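Local atomic coordinates of benzoylformate Decarboxylase (Polynucleobacter necessarius, PDB entry 4K9Q), a protein that probably decarboxylates benzoylformate to benzaldehyde with the help of thiamine diphosphate held in place by a magnesium ion. Residues I113-M118 with S126-R131; I93-Q98 with G137-A142; H448-V453 with T506-A511. One frame throughout, in Å; residues are numbered along the deposited sequence. Where two conformers were deposited one is given.

Contact 1: I113-M118 with S126-R131; sequences IEAINM and SYEPAR
Ile116 packs onto the backbone of Tyr127 and Glu128, at the edge strand 126-127 of the parallel alpha/beta sheet in the N-terminal TPP-binding domain. The branch that touches is CG2, which lies 3.7 Å from Tyr127 CA and equally far from Glu128 N, so the isoleucine covers main chain more than side chain. Beside this apolar patch runs the single direct hydrogen bond of the contact: Ser126 OG donates to Ile116 O over 2.7 Å, coming in at a C=O...donor angle of 128° and slightly tilted from the carbonyl plane. Ser126 was modelled in two conformers; in the one given here OG makes this bond, and whether the other keeps it is in doubt. Further along, Glu128 holds CG anti to its backbone N (chi1 -172°), and the extended chain carries the carboxylate past Ala115, whose CB is 3.9 Å from Glu128 OE1. A water bridges the same two residues, accepting from Ala115 N at 3.1 Å and giving a weak bond to Glu128 OE2 at 3.0 Å. Behind this first shell, Ser157 and Gln98 bond to Glu128 OE1 and steady the carboxylate from the sheet side, while backbone bonds join Tyr127 to Phe155 and Ser157 on strand 154-159. The 113-118 loop also faces a neighbouring subunit: Ile116 packs on Ile116 of that second subunit, and Glu114 OE2 forms a salt bridge with its Lys120. Within the loop, Glu114 O accepts from Asn117 N, closing a tight turn. The Asn117 amide, which also donates to Asn117 OD1 of the second subunit, sends ND2 to Glu114 OE1 over 3.2 Å, approaching from above the carboxylate plane, 63° out of it.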
loop_
_atom_site.group_PDB
_atom_site.type_symbol
_atom_site.label_atom_id
_atom_site.label_comp_id
_atom_site.label_asym_id
_atom_site.label_seq_id
_atom_site.Cartn_x
_atom_site.Cartn_y
_atom_site.Cartn_z
ATOM N N ILE A 113 -8.494 10.584 -2.978
ATOM C CA ILE A 113 -8.635 9.764 -1.773
ATOM C C ILE A 113 -7.411 8.869 -1.586
ATOM O O ILE A 113 -6.977 8.222 -2.536
ATOM C CB ILE A 113 -9.937 8.942 -1.832
ATOM C CG1 ILE A 113 -11.146 9.882 -1.911
ATOM C CG2 ILE A 113 -10.043 8.006 -0.629
ATOM C CD1 ILE A 113 -12.451 9.210 -2.304
ATOM N N GLU A 114 -6.852 8.841 -0.371
ATOM C CA GLU A 114 -5.583 8.148 -0.127
ATOM C C GLU A 114 -4.563 8.511 -1.203
ATOM O O GLU A 114 -3.937 7.634 -1.809
ATOM C CB GLU A 114 -5.763 6.624 -0.090
ATOM C CG GLU A 114 -6.499 6.107 1.115
ATOM C CD GLU A 114 -5.964 4.759 1.618
ATOM O OE1 GLU A 114 -5.409 3.961 0.819
ATOM O OE2 GLU A 114 -6.102 4.498 2.834
ATOM N N ALA A 115 -4.386 9.809 -1.421
ATOM C CA ALA A 115 -3.530 10.297 -2.493
ATOM C C ALA A 115 -2.140 9.678 -2.491
ATOM O O ALA A 115 -1.597 9.378 -3.550
ATOM C CB ALA A 115 -3.434 11.817 -2.452
ATOM N N ILE A 116 -1.546 9.476 -1.317
ATOM C CA ILE A 116 -0.160 9.010 -1.312
ATOM C C ILE A 116 -0.020 7.600 -1.872
ATOM O O ILE A 116 1.068 7.202 -2.301
ATOM C CB ILE A 116 0.501 9.083 0.079
ATOM C CG1 ILE A 116 -0.177 8.116 1.056
ATOM C CG2 ILE A 116 0.481 10.520 0.602
ATOM C CD1 ILE A 116 0.552 7.959 2.401
ATOM N N ASN A 117 -1.106 6.837 -1.857
ATOM C CA ASN A 117 -1.040 5.469 -2.354
ATOM C C ASN A 117 -1.298 5.309 -3.840
ATOM O O ASN A 117 -0.890 4.314 -4.430
ATOM C CB ASN A 117 -1.944 4.547 -1.540
ATOM C CG ASN A 117 -1.377 4.279 -0.160
ATOM O OD1 ASN A 117 -0.165 4.333 0.021
ATOM N ND2 ASN A 117 -2.240 4.000 0.814
ATOM N N MET A 118 -1.950 6.294 -4.449
ATOM C CA MET A 118 -2.262 6.184 -5.872
ATOM C C MET A 118 -1.046 5.974 -6.799
ATOM O O MET A 118 -1.066 5.072 -7.627
ATOM C CB MET A 118 -3.116 7.363 -6.344
ATOM C CG MET A 118 -3.685 7.122 -7.738
ATOM S SD MET A 118 -4.874 8.346 -8.253
ATOM C CE MET A 118 -5.371 7.639 -9.839
ATOM N N SER A 126 5.976 9.694 -1.840
ATOM C CA SER A 126 4.674 10.310 -2.067
ATOM C C SER A 126 4.169 10.865 -0.744
ATOM O O SER A 126 4.270 10.225 0.306
ATOM C CB SER A 126 3.686 9.299 -2.653
ATOM O OG SER A 126 3.529 8.194 -1.788
ATOM N N TYR A 127 3.635 12.079 -0.788
ATOM C CA TYR A 127 3.358 12.792 0.460
ATOM C C TYR A 127 2.261 13.831 0.321
ATOM O O TYR A 127 2.136 14.483 -0.715
ATOM C CB TYR A 127 4.642 13.495 0.896
ATOM C CG TYR A 127 4.736 13.914 2.340
ATOM C CD1 TYR A 127 4.763 12.968 3.359
ATOM C CD2 TYR A 127 4.872 15.253 2.682
ATOM C CE1 TYR A 127 4.887 13.353 4.688
ATOM C CE2 TYR A 127 4.996 15.646 4.002
ATOM C CZ TYR A 127 5.001 14.694 5.000
ATOM O OH TYR A 127 5.127 15.089 6.315
ATOM N N GLU A 128 1.497 14.009 1.390
ATOM C CA GLU A 128 0.534 15.105 1.495
ATOM C C GLU A 128 0.869 15.871 2.777
ATOM O O GLU A 128 0.648 15.354 3.871
ATOM C CB GLU A 128 -0.885 14.540 1.553
ATOM C CG GLU A 128 -2.018 15.566 1.482
ATOM C CD GLU A 128 -3.370 14.912 1.182
ATOM O OE1 GLU A 128 -3.726 14.799 -0.010
ATOM O OE2 GLU A 128 -4.079 14.503 2.133
ATOM N N PRO A 129 1.430 17.093 2.654
ATOM C CA PRO A 129 1.935 17.793 3.852
ATOM C C PRO A 129 0.912 17.886 4.989
ATOM O O PRO A 129 -0.288 18.070 4.754
ATOM C CB PRO A 129 2.280 19.191 3.314
ATOM C CG PRO A 129 2.680 18.920 1.889
ATOM C CD PRO A 129 1.693 17.863 1.425
ATOM N N ALA A 130 1.398 17.763 6.222
ATOM C CA ALA A 130 0.535 17.706 7.396
ATOM C C ALA A 130 -0.033 19.074 7.786
ATOM O O ALA A 130 -0.942 19.150 8.598
ATOM C CB ALA A 130 1.290 17.087 8.586
ATOM N N ARG A 131 0.506 20.145 7.212
ATOM C CA ARG A 131 -0.030 21.493 7.422
ATOM C C ARG A 131 0.516 22.428 6.336
ATOM O O ARG A 131 1.514 22.108 5.683
ATOM C CB ARG A 131 0.325 22.004 8.821
ATOM C CG ARG A 131 1.788 21.984 9.071
ATOM C CD ARG A 131 2.180 22.225 10.528
ATOM N NE ARG A 131 3.617 22.429 10.526
ATOM C CZ ARG A 131 4.265 23.278 11.305
ATOM N NH1 ARG A 131 3.606 24.000 12.206
ATOM N NH2 ARG A 131 5.579 23.389 11.180
HETATM O O HOH W 1 -4.913 11.979 0.715
#

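Contact 2: I93-Q98 with G137-A142; sequences IITAGQ and GAFMRA
Ile93 and Thr95 meet Ala142 and Phe139 in an apolar contact between a central strand of the N-terminal sheet and the helix lying over it. Ile93 and Thr95, two residues apart on strand 93-98, both present their side chains to the helix; Phe139 and Ala142, three residues apart, lie along one side of helix 135-147. Ile93 places CG2 4.2 Å from Ala142 CB, and here the backbones come nearest, Ile93 CA and Ala142 CA being 6.7 Å apart. The second apolar touch depends on the longer side chain of Phe139. With chi1 at -88°, Phe139 swings its ring toward the strand, although its CB does not point there directly, and CZ comes within 3.9 Å of Thr95 CG2. The methyl approaches the ring obliquely, with CE1 nearly as close as CZ, and the two side chains cross at about a right angle.

Polar bonding does not cross this interface. Thr95 keeps its methyl for the ring and uses OG1 within the sheet, where it bonds to Val67 O and Asn68 ND2; a buried hydroxyl is thereby satisfied beside an otherwise apolar contact. The helix holds its own main chain together, Ala142 N bonding to Ala138 O over 2.8 Å.

Helix 135-147 is the connection of a beta-alpha-beta crossover from strand 126-127 to strand 154-159, and it reaches across to strand 93-98. Phe139 fills the angle between Leu158 of strand 154-159 and Thr8 and Leu11 of helix 4-15, Ala142 rests on Val154, and strand 66-69 flanks 93-98 on the side away from 154-159.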
loop_
_atom_site.group_PDB
_atom_site.type_symbol
_atom_site.label_atom_id
_atom_site.label_comp_id
_atom_site.label_asym_id
_atom_site.label_seq_id
_atom_site.Cartn_x
_atom_site.Cartn_y
_atom_site.Cartn_z
ATOM N N ILE A 93 9.247 16.322 -10.290
ATOM C CA ILE A 93 8.453 16.595 -9.101
ATOM C C ILE A 93 6.990 16.659 -9.520
ATOM O O ILE A 93 6.532 17.662 -10.097
ATOM C CB ILE A 93 8.906 17.889 -8.410
ATOM C CG1 ILE A 93 10.367 17.745 -7.970
ATOM C CG2 ILE A 93 8.006 18.197 -7.205
ATOM C CD1 ILE A 93 10.966 19.014 -7.383
ATOM N N ILE A 94 6.270 15.570 -9.264
ATOM C CA ILE A 94 4.868 15.483 -9.659
ATOM C C ILE A 94 3.999 16.122 -8.591
ATOM O O ILE A 94 4.002 15.686 -7.439
ATOM C CB ILE A 94 4.397 14.026 -9.852
ATOM C CG1 ILE A 94 5.346 13.219 -10.762
ATOM C CG2 ILE A 94 2.951 14.018 -10.379
ATOM C CD1 ILE A 94 5.495 13.741 -12.169
ATOM N N THR A 95 3.257 17.163 -8.954
ATOM C CA THR A 95 2.342 17.772 -7.998
ATOM C C THR A 95 0.913 17.668 -8.498
ATOM O O THR A 95 0.652 17.826 -9.685
ATOM C CB THR A 95 2.687 19.246 -7.704
ATOM O OG1 THR A 95 2.375 20.064 -8.843
ATOM C CG2 THR A 95 4.162 19.381 -7.372
ATOM N N ALA A 96 -0.007 17.357 -7.596
ATOM C CA ALA A 96 -1.423 17.409 -7.934
ATOM C C ALA A 96 -2.166 18.185 -6.862
ATOM O O ALA A 96 -1.933 17.983 -5.672
ATOM C CB ALA A 96 -2.001 16.012 -8.056
ATOM N N GLY A 97 -3.065 19.072 -7.275
ATOM C CA GLY A 97 -3.925 19.736 -6.318
ATOM C C GLY A 97 -4.797 18.713 -5.619
ATOM O O GLY A 97 -5.055 17.622 -6.138
ATOM N N GLN A 98 -5.239 19.072 -4.427
ATOM C CA GLN A 98 -6.104 18.252 -3.600
ATOM C C GLN A 98 -7.248 19.150 -3.134
ATOM O O GLN A 98 -7.104 20.386 -3.116
ATOM C CB GLN A 98 -5.301 17.736 -2.400
ATOM C CG GLN A 98 -6.097 17.026 -1.288
ATOM C CD GLN A 98 -6.760 15.734 -1.765
ATOM O OE1 GLN A 98 -7.727 15.775 -2.531
ATOM N NE2 GLN A 98 -6.245 14.585 -1.310
ATOM N N GLY A 137 8.929 23.154 2.835
ATOM C CA GLY A 137 9.827 22.078 3.222
ATOM C C GLY A 137 9.572 20.778 2.479
ATOM O O GLY A 137 10.509 20.024 2.219
ATOM N N ALA A 138 8.307 20.506 2.155
ATOM C CA ALA A 138 7.947 19.306 1.390
ATOM C C ALA A 138 8.486 19.378 -0.043
ATOM O O ALA A 138 8.940 18.363 -0.607
ATOM C CB ALA A 138 6.437 19.088 1.401
ATOM N N PHE A 139 8.449 20.572 -0.636
ATOM C CA PHE A 139 9.092 20.766 -1.930
ATOM C C PHE A 139 10.606 20.527 -1.861
ATOM O O PHE A 139 11.190 19.915 -2.765
ATOM C CB PHE A 139 8.771 22.146 -2.513
ATOM C CG PHE A 139 7.503 22.178 -3.332
ATOM C CD1 PHE A 139 7.551 22.022 -4.709
ATOM C CD2 PHE A 139 6.270 22.349 -2.720
ATOM C CE1 PHE A 139 6.383 22.053 -5.482
ATOM C CE2 PHE A 139 5.095 22.388 -3.484
ATOM C CZ PHE A 139 5.157 22.236 -4.867
ATOM N N MET A 140 11.249 21.005 -0.794
ATOM C CA MET A 140 12.678 20.742 -0.642
ATOM C C MET A 140 12.962 19.240 -0.494
ATOM O O MET A 140 13.884 18.716 -1.115
ATOM C CB MET A 140 13.266 21.505 0.547
ATOM C CG MET A 140 14.781 21.361 0.646
ATOM S SD MET A 140 15.642 22.053 -0.775
ATOM C CE MET A 140 16.567 20.625 -1.350
ATOM N N ARG A 141 12.185 18.555 0.340
ATOM C CA ARG A 141 12.365 17.110 0.503
ATOM C C ARG A 141 12.069 16.391 -0.810
ATOM O O ARG A 141 12.722 15.409 -1.147
ATOM C CB ARG A 141 11.479 16.572 1.630
ATOM C CG ARG A 141 11.607 15.063 1.865
ATOM C CD ARG A 141 10.977 14.642 3.193
ATOM N NE ARG A 141 10.958 13.186 3.290
ATOM C CZ ARG A 141 10.262 12.485 4.179
ATOM N NH1 ARG A 141 9.520 13.090 5.103
ATOM N NH2 ARG A 141 10.326 11.160 4.150
ATOM N N ALA A 142 11.076 16.881 -1.551
ATOM C CA ALA A 142 10.759 16.310 -2.866
ATOM C C ALA A 142 11.965 16.421 -3.811
ATOM O O ALA A 142 12.374 15.434 -4.434
ATOM C CB ALA A 142 9.521 16.996 -3.473
#

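Contact 3: H448-V453 with T506-A511; sequences HVIYVV and TAYLEA
Ile450 and Ala511 mark the nearest approach of the two backbones, strand 449-453 and helix 506-511, with their CA atoms 6.5 Å apart. The helical run is regular there, Ala511 N bonding to Ala507 O. Ile450 turns toward the helix: CD1 and CG2 both lie 3.8 Å from Ala511 CB, and CG2, anti to the backbone N, also meets the edge of the Tyr508 ring, 4.3 Å from CD1 of that tyrosine. The Tyr508 hydroxyl bonds to Ser363 OG. Helix 501-513 links strands 494-497 and 517-523 in a beta-alpha-beta crossover of the C-terminal TPP-binding domain, and from there it covers strand 449-455. Just before that strand, His448 extends its ring with CG anti to the backbone N (chi1 -164°). Its NE2 donates to Ala511 O over 3.0 Å at an N-H...acceptor angle of 159°, the oxygen lying near the ring plane. A phenylalanine at His448 would probably cost Ala511 O its imidazole donor and the strand its polar tie to the helix. Ile450 CD1 also lies against that peptide, 3.7 Å from Ala511 C.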
loop_
_atom_site.group_PDB
_atom_site.type_symbol
_atom_site.label_atom_id
_atom_site.label_comp_id
_atom_site.label_asym_id
_atom_site.label_seq_id
_atom_site.Cartn_x
_atom_site.Cartn_y
_atom_site.Cartn_z
ATOM N N HIS A 448 10.626 22.848 -32.601
ATOM C CA HIS A 448 11.037 22.281 -33.877
ATOM C C HIS A 448 11.095 20.764 -33.738
ATOM O O HIS A 448 12.098 20.201 -33.290
ATOM C CB HIS A 448 12.386 22.842 -34.314
ATOM C CG HIS A 448 12.694 22.599 -35.759
ATOM N ND1 HIS A 448 13.846 23.056 -36.362
ATOM C CD2 HIS A 448 11.999 21.944 -36.720
ATOM C CE1 HIS A 448 13.848 22.691 -37.631
ATOM N NE2 HIS A 448 12.736 22.020 -37.876
ATOM N N VAL A 449 9.989 20.121 -34.102
ATOM C CA VAL A 449 9.830 18.683 -33.945
ATOM C C VAL A 449 9.239 18.144 -35.226
ATOM O O VAL A 449 8.256 18.679 -35.734
ATOM C CB VAL A 449 8.873 18.342 -32.768
ATOM C CG1 VAL A 449 8.654 16.825 -32.674
ATOM C CG2 VAL A 449 9.408 18.894 -31.446
ATOM N N ILE A 450 9.833 17.077 -35.739
ATOM C CA ILE A 450 9.413 16.504 -37.003
ATOM C C ILE A 450 9.002 15.065 -36.765
ATOM O O ILE A 450 9.849 14.203 -36.476
ATOM C CB ILE A 450 10.561 16.536 -38.031
ATOM C CG1 ILE A 450 11.038 17.976 -38.245
ATOM C CG2 ILE A 450 10.118 15.916 -39.361
ATOM C CD1 ILE A 450 12.307 18.072 -39.050
ATOM N N TYR A 451 7.702 14.803 -36.855
ATOM C CA TYR A 451 7.197 13.453 -36.669
ATOM C C TYR A 451 7.132 12.755 -38.007
ATOM O O TYR A 451 6.427 13.204 -38.906
ATOM C CB TYR A 451 5.800 13.479 -36.054
ATOM C CG TYR A 451 5.765 14.028 -34.658
ATOM C CD1 TYR A 451 5.201 15.273 -34.388
ATOM C CD2 TYR A 451 6.293 13.295 -33.599
ATOM C CE1 TYR A 451 5.159 15.775 -33.099
ATOM C CE2 TYR A 451 6.264 13.794 -32.302
ATOM C CZ TYR A 451 5.695 15.031 -32.061
ATOM O OH TYR A 451 5.655 15.524 -30.778
ATOM N N VAL A 452 7.877 11.662 -38.143
ATOM C CA VAL A 452 7.774 10.830 -39.331
ATOM C C VAL A 452 7.011 9.579 -38.931
ATOM O O VAL A 452 7.497 8.780 -38.119
ATOM C CB VAL A 452 9.152 10.454 -39.908
ATOM C CG1 VAL A 452 8.991 9.633 -41.186
ATOM C CG2 VAL A 452 9.962 11.720 -40.191
ATOM N N VAL A 453 5.811 9.422 -39.477
ATOM C CA VAL A 453 4.940 8.316 -39.092
ATOM C C VAL A 453 4.988 7.189 -40.118
ATOM O O VAL A 453 4.635 7.376 -41.285
ATOM C CB VAL A 453 3.474 8.774 -38.920
ATOM C CG1 VAL A 453 2.605 7.606 -38.425
ATOM C CG2 VAL A 453 3.379 9.950 -37.976
ATOM N N THR A 506 11.699 15.684 -50.170
ATOM C CA THR A 506 11.241 17.068 -50.258
ATOM C C THR A 506 10.543 17.504 -48.973
ATOM O O THR A 506 10.790 18.595 -48.456
ATOM C CB THR A 506 10.281 17.267 -51.435
ATOM O OG1 THR A 506 10.955 16.915 -52.650
ATOM C CG2 THR A 506 9.828 18.719 -51.511
ATOM N N ALA A 507 9.656 16.655 -48.470
ATOM C CA ALA A 507 8.907 16.987 -47.258
ATOM C C ALA A 507 9.824 17.107 -46.034
ATOM O O ALA A 507 9.642 17.991 -45.186
ATOM C CB ALA A 507 7.817 15.958 -47.018
ATOM N N TYR A 508 10.804 16.213 -45.952
ATOM C CA TYR A 508 11.713 16.184 -44.820
ATOM C C TYR A 508 12.622 17.412 -44.806
ATOM O O TYR A 508 12.803 18.050 -43.764
ATOM C CB TYR A 508 12.515 14.879 -44.821
ATOM C CG TYR A 508 13.444 14.710 -43.635
ATOM C CD1 TYR A 508 12.981 14.855 -42.323
ATOM C CD2 TYR A 508 14.790 14.402 -43.826
ATOM C CE1 TYR A 508 13.840 14.690 -41.243
ATOM C CE2 TYR A 508 15.647 14.235 -42.758
ATOM C CZ TYR A 508 15.169 14.389 -41.465
ATOM O OH TYR A 508 16.027 14.220 -40.395
ATOM N N LEU A 509 13.181 17.756 -45.964
ATOM C CA LEU A 509 13.982 18.979 -46.075
ATOM C C LEU A 509 13.160 20.220 -45.706
ATOM O O LEU A 509 13.630 21.106 -44.980
ATOM C CB LEU A 509 14.558 19.109 -47.489
ATOM C CG LEU A 509 15.601 18.037 -47.807
ATOM C CD1 LEU A 509 16.133 18.215 -49.215
ATOM C CD2 LEU A 509 16.743 18.069 -46.794
ATOM N N GLU A 510 11.921 20.272 -46.184
ATOM C CA GLU A 510 11.024 21.364 -45.826
ATOM C C GLU A 510 10.794 21.427 -44.310
ATOM O O GLU A 510 10.872 22.495 -43.705
ATOM C CB GLU A 510 9.693 21.233 -46.562
ATOM C CG GLU A 510 8.701 22.346 -46.237
ATOM C CD GLU A 510 7.542 22.402 -47.214
ATOM O OE1 GLU A 510 7.707 21.936 -48.363
ATOM O OE2 GLU A 510 6.464 22.910 -46.832
ATOM N N ALA A 511 10.524 20.282 -43.692
ATOM C CA ALA A 511 10.301 20.261 -42.248
ATOM C C ALA A 511 11.567 20.707 -41.490
ATOM O O ALA A 511 11.487 21.396 -40.475
ATOM C CB ALA A 511 9.840 18.877 -41.794
#

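In the fold
Contacts 1 and 2 adjoin in the N-terminal domain, their centres 10 Å apart, with contact 1 nested in the chain loop that contact 2 closes. Glu128 OE1 and Gln98 NE2, 2.8 Å apart, tie them together, and Pro129 CG packs on Ala138 CB at 3.8 Å. Contact 3 is remote, about 38 Å from contact 2 and 43 Å from contact 1 between centres. Yet contacts 2 and 3 are topological equivalents: both domains have strand order 2-1-3-4-6-5, and in each a crossover helix covers the fourth strand. The side chain of Thr95 lies about 13 Å from a bound thiamine diphosphate; strand 449-455 leads directly to Asn456, a magnesium ligand along with Asp429 and Glu458.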